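Side-chain contact in putative isocitrate dehydrogenase, NAD-dependent (Methylococcus capsulatus, PDB 6LKY), which probably oxidises isocitrate with NAD as the hydride acceptor, in a magnesium-dependent reaction: residues N93-I98 and L258-H263. The protein carries 1 engineered substitution. Numbering follows the deposited sequence.
Sequences NVRPAI and LFEAVH. With NAD (nicotinamide-adenine-dinucleotide), chain C.
A single water oxygen links Asn93, Arg95 and Glu260: it accepts a hydrogen bond from Arg95 NH2 (2.9 Å), and gives one to Asn93 OD1 and a short one of 2.5 Å to Glu260 OE2. The site belongs to the large mixed sheet of the isocitrate/isopropylmalate dehydrogenase fold, where strand 248-252 runs between strands 92-98 and 257-261, so the two strands do not pair, and the contact is made by side chains and a water. The water lies at the edge of the Arg95 guanidinium, in its plane, and mediates between opposite charges whose nearest atoms, Arg95 NH2 and Glu260 OE2, stay 4.5 Å apart. An asparagine suits position 93, two residues before Arg95 on the same strand, because its OD1 also takes a weak, bent bond from Arg95 NE (134°).

Arg95 reaches across with its chain extended from CG to NE. Over one guanidinium face sits Val262, whose CG2 stands 3.6 Å above the plane toward its rim; a branched aliphatic residue can cover that face without competing for its N-H groups. Ser234 accepts from Arg95 NH1, while a citrate, probably from the crystallisation liquor, accepts from NH2, consistent with a pocket for an anionic substrate. Lys66 forms a salt bridge with Glu260 OE1 and Arg85 with OE2, which also accepts from Asn251; a carboxylate suits these donors.

Residues 260-263 line the bound NAD's pocket, Glu260 and the Val262 carbonyl at the nicotinamide end. With CG between its backbone N and carbonyl carbon (chi1 63°), His263 offers one ring face to the adenine and the other to Ala261 CB. Replacing His263 by alanine would remove this ring and probably leave the base freer to shift. NAD N7A lies 3.2 Å above the imidazole plane, displaced toward its rim.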
# COMPACT_ATOMS: atom_id res chain seq x y z
N ASN A 93 9.89 -1.23 -14.47
CA ASN A 93 8.71 -2.09 -14.46
C ASN A 93 7.52 -1.17 -14.74
O ASN A 93 7.18 -0.33 -13.92
CB ASN A 93 8.59 -2.81 -13.12
CG ASN A 93 7.57 -3.96 -13.13
OD1 ASN A 93 6.63 -3.97 -13.92
ND2 ASN A 93 7.78 -4.94 -12.26
N VAL A 94 6.93 -1.31 -15.93
CA VAL A 94 5.91 -0.40 -16.44
C VAL A 94 4.57 -1.12 -16.37
O VAL A 94 4.39 -2.16 -17.01
CB VAL A 94 6.24 0.04 -17.88
CG1 VAL A 94 5.23 1.04 -18.39
CG2 VAL A 94 7.68 0.58 -17.96
N ARG A 95 3.64 -0.56 -15.60
CA ARG A 95 2.35 -1.20 -15.33
C ARG A 95 1.19 -0.23 -15.58
O ARG A 95 0.86 0.59 -14.71
CB ARG A 95 2.30 -1.73 -13.90
CG ARG A 95 3.24 -2.92 -13.73
CD ARG A 95 3.35 -3.37 -12.29
NE ARG A 95 4.07 -4.64 -12.22
CZ ARG A 95 3.99 -5.48 -11.20
NH1 ARG A 95 3.26 -5.17 -10.14
NH2 ARG A 95 4.66 -6.61 -11.24
N PRO A 96 0.58 -0.29 -16.77
CA PRO A 96 -0.61 0.53 -17.05
C PRO A 96 -1.86 -0.02 -16.37
O PRO A 96 -2.07 -1.24 -16.31
CB PRO A 96 -0.75 0.47 -18.58
CG PRO A 96 0.56 -0.13 -19.10
CD PRO A 96 1.08 -0.99 -17.98
N ALA A 97 -2.67 0.89 -15.84
CA ALA A 97 -4.00 0.57 -15.31
C ALA A 97 -4.98 1.55 -15.95
O ALA A 97 -5.00 2.74 -15.60
CB ALA A 97 -4.03 0.66 -13.78
N ILE A 98 -5.73 1.06 -16.94
CA ILE A 98 -6.69 1.85 -17.71
C ILE A 98 -8.03 1.11 -17.68
O ILE A 98 -8.09 -0.08 -18.02
CB ILE A 98 -6.21 2.08 -19.15
CG1 ILE A 98 -4.78 2.61 -19.13
CG2 ILE A 98 -7.12 3.07 -19.88
CD1 ILE A 98 -4.14 2.75 -20.47
N LEU A 258 11.07 -8.21 -20.75
CA LEU A 258 10.34 -9.38 -20.29
C LEU A 258 8.92 -8.98 -19.92
O LEU A 258 8.72 -8.08 -19.09
CB LEU A 258 11.07 -10.03 -19.11
CG LEU A 258 10.48 -11.30 -18.48
CD1 LEU A 258 11.59 -12.18 -17.92
CD2 LEU A 258 9.45 -10.97 -17.39
N PHE A 259 7.93 -9.65 -20.50
CA PHE A 259 6.55 -9.23 -20.36
C PHE A 259 5.77 -10.26 -19.55
O PHE A 259 6.00 -11.47 -19.70
CB PHE A 259 5.94 -8.98 -21.74
CG PHE A 259 6.69 -7.94 -22.51
CD1 PHE A 259 7.82 -8.28 -23.23
CD2 PHE A 259 6.31 -6.61 -22.44
CE1 PHE A 259 8.55 -7.32 -23.90
CE2 PHE A 259 7.03 -5.64 -23.11
CZ PHE A 259 8.15 -5.99 -23.83
N GLU A 260 4.88 -9.79 -18.66
CA GLU A 260 4.23 -10.73 -17.76
C GLU A 260 2.92 -10.14 -17.24
O GLU A 260 2.69 -8.93 -17.30
CB GLU A 260 5.14 -11.05 -16.56
CG GLU A 260 5.46 -9.80 -15.72
CD GLU A 260 6.34 -10.09 -14.49
OE1 GLU A 260 6.31 -11.23 -13.98
OE2 GLU A 260 7.05 -9.17 -14.04
N ALA A 261 2.07 -11.02 -16.72
CA ALA A 261 0.97 -10.53 -15.89
C ALA A 261 1.51 -9.98 -14.57
O ALA A 261 2.60 -10.33 -14.10
CB ALA A 261 -0.06 -11.64 -15.64
N VAL A 262 0.72 -9.10 -13.96
CA VAL A 262 1.06 -8.55 -12.65
C VAL A 262 0.79 -9.58 -11.55
O VAL A 262 1.49 -9.60 -10.52
CB VAL A 262 0.26 -7.25 -12.44
CG1 VAL A 262 0.15 -6.90 -10.97
CG2 VAL A 262 0.88 -6.11 -13.27
N HIS A 263 -0.19 -10.45 -11.75
CA HIS A 263 -0.63 -11.35 -10.70
C HIS A 263 0.34 -12.51 -10.55
O HIS A 263 1.28 -12.69 -11.33
CB HIS A 263 -2.05 -11.85 -10.99
CG HIS A 263 -2.18 -12.65 -12.25
ND1 HIS A 263 -1.59 -13.89 -12.42
CD2 HIS A 263 -2.87 -12.41 -13.39
CE1 HIS A 263 -1.88 -14.36 -13.62
NE2 HIS A 263 -2.67 -13.49 -14.22
PA NAD C . -1.87 -14.13 -6.46
O1A NAD C . -1.32 -15.44 -6.98
O2A NAD C . -1.76 -13.05 -7.49
O5B NAD C . -3.38 -14.36 -5.96
C5B NAD C . -4.06 -13.27 -5.34
C4B NAD C . -5.55 -13.43 -5.57
O4B NAD C . -5.81 -13.04 -6.93
C3B NAD C . -5.94 -14.89 -5.40
O3B NAD C . -7.19 -15.00 -4.72
C2B NAD C . -6.06 -15.39 -6.83
O2B NAD C . -6.99 -16.47 -7.00
C1B NAD C . -6.41 -14.14 -7.62
N9A NAD C . -5.85 -14.39 -8.94
C8A NAD C . -4.60 -13.71 -9.33
N7A NAD C . -4.59 -14.09 -10.76
C5A NAD C . -5.93 -13.73 -11.20
C6A NAD C . -6.39 -14.61 -12.36
N6A NAD C . -5.66 -14.20 -13.58
N1A NAD C . -7.82 -14.37 -12.55
C2A NAD C . -8.66 -14.77 -11.40
N3A NAD C . -7.85 -15.08 -10.22
C4A NAD C . -6.80 -14.09 -10.02
O3 NAD C . -1.03 -13.63 -5.19
PN NAD C . -0.58 -14.51 -3.94
O1N NAD C . -1.55 -15.59 -3.57
O2N NAD C . -0.36 -13.52 -2.80
O5D NAD C . 0.82 -15.19 -4.34
C5D NAD C . 0.85 -16.49 -4.96
C4D NAD C . 2.24 -16.76 -5.52
O4D NAD C . 2.48 -15.98 -6.71
C3D NAD C . 3.32 -16.39 -4.50
O3D NAD C . 4.25 -17.47 -4.46
C2D NAD C . 3.96 -15.16 -5.10
O2D NAD C . 5.35 -15.02 -4.81
C1D NAD C . 3.78 -15.36 -6.60
N1N NAD C . 3.95 -14.06 -7.28
C2N NAD C . 4.19 -14.17 -8.71
C3N NAD C . 4.55 -12.78 -9.18
C7N NAD C . 5.27 -12.75 -10.54
O7N NAD C . 4.88 -11.64 -11.33
N7N NAD C . 5.13 -14.02 -11.24
C4N NAD C . 3.41 -11.78 -9.07
C5N NAD C . 2.73 -11.83 -7.71
C6N NAD C . 2.86 -13.12 -6.90
O HOH W 1 5.77 -6.98 -13.86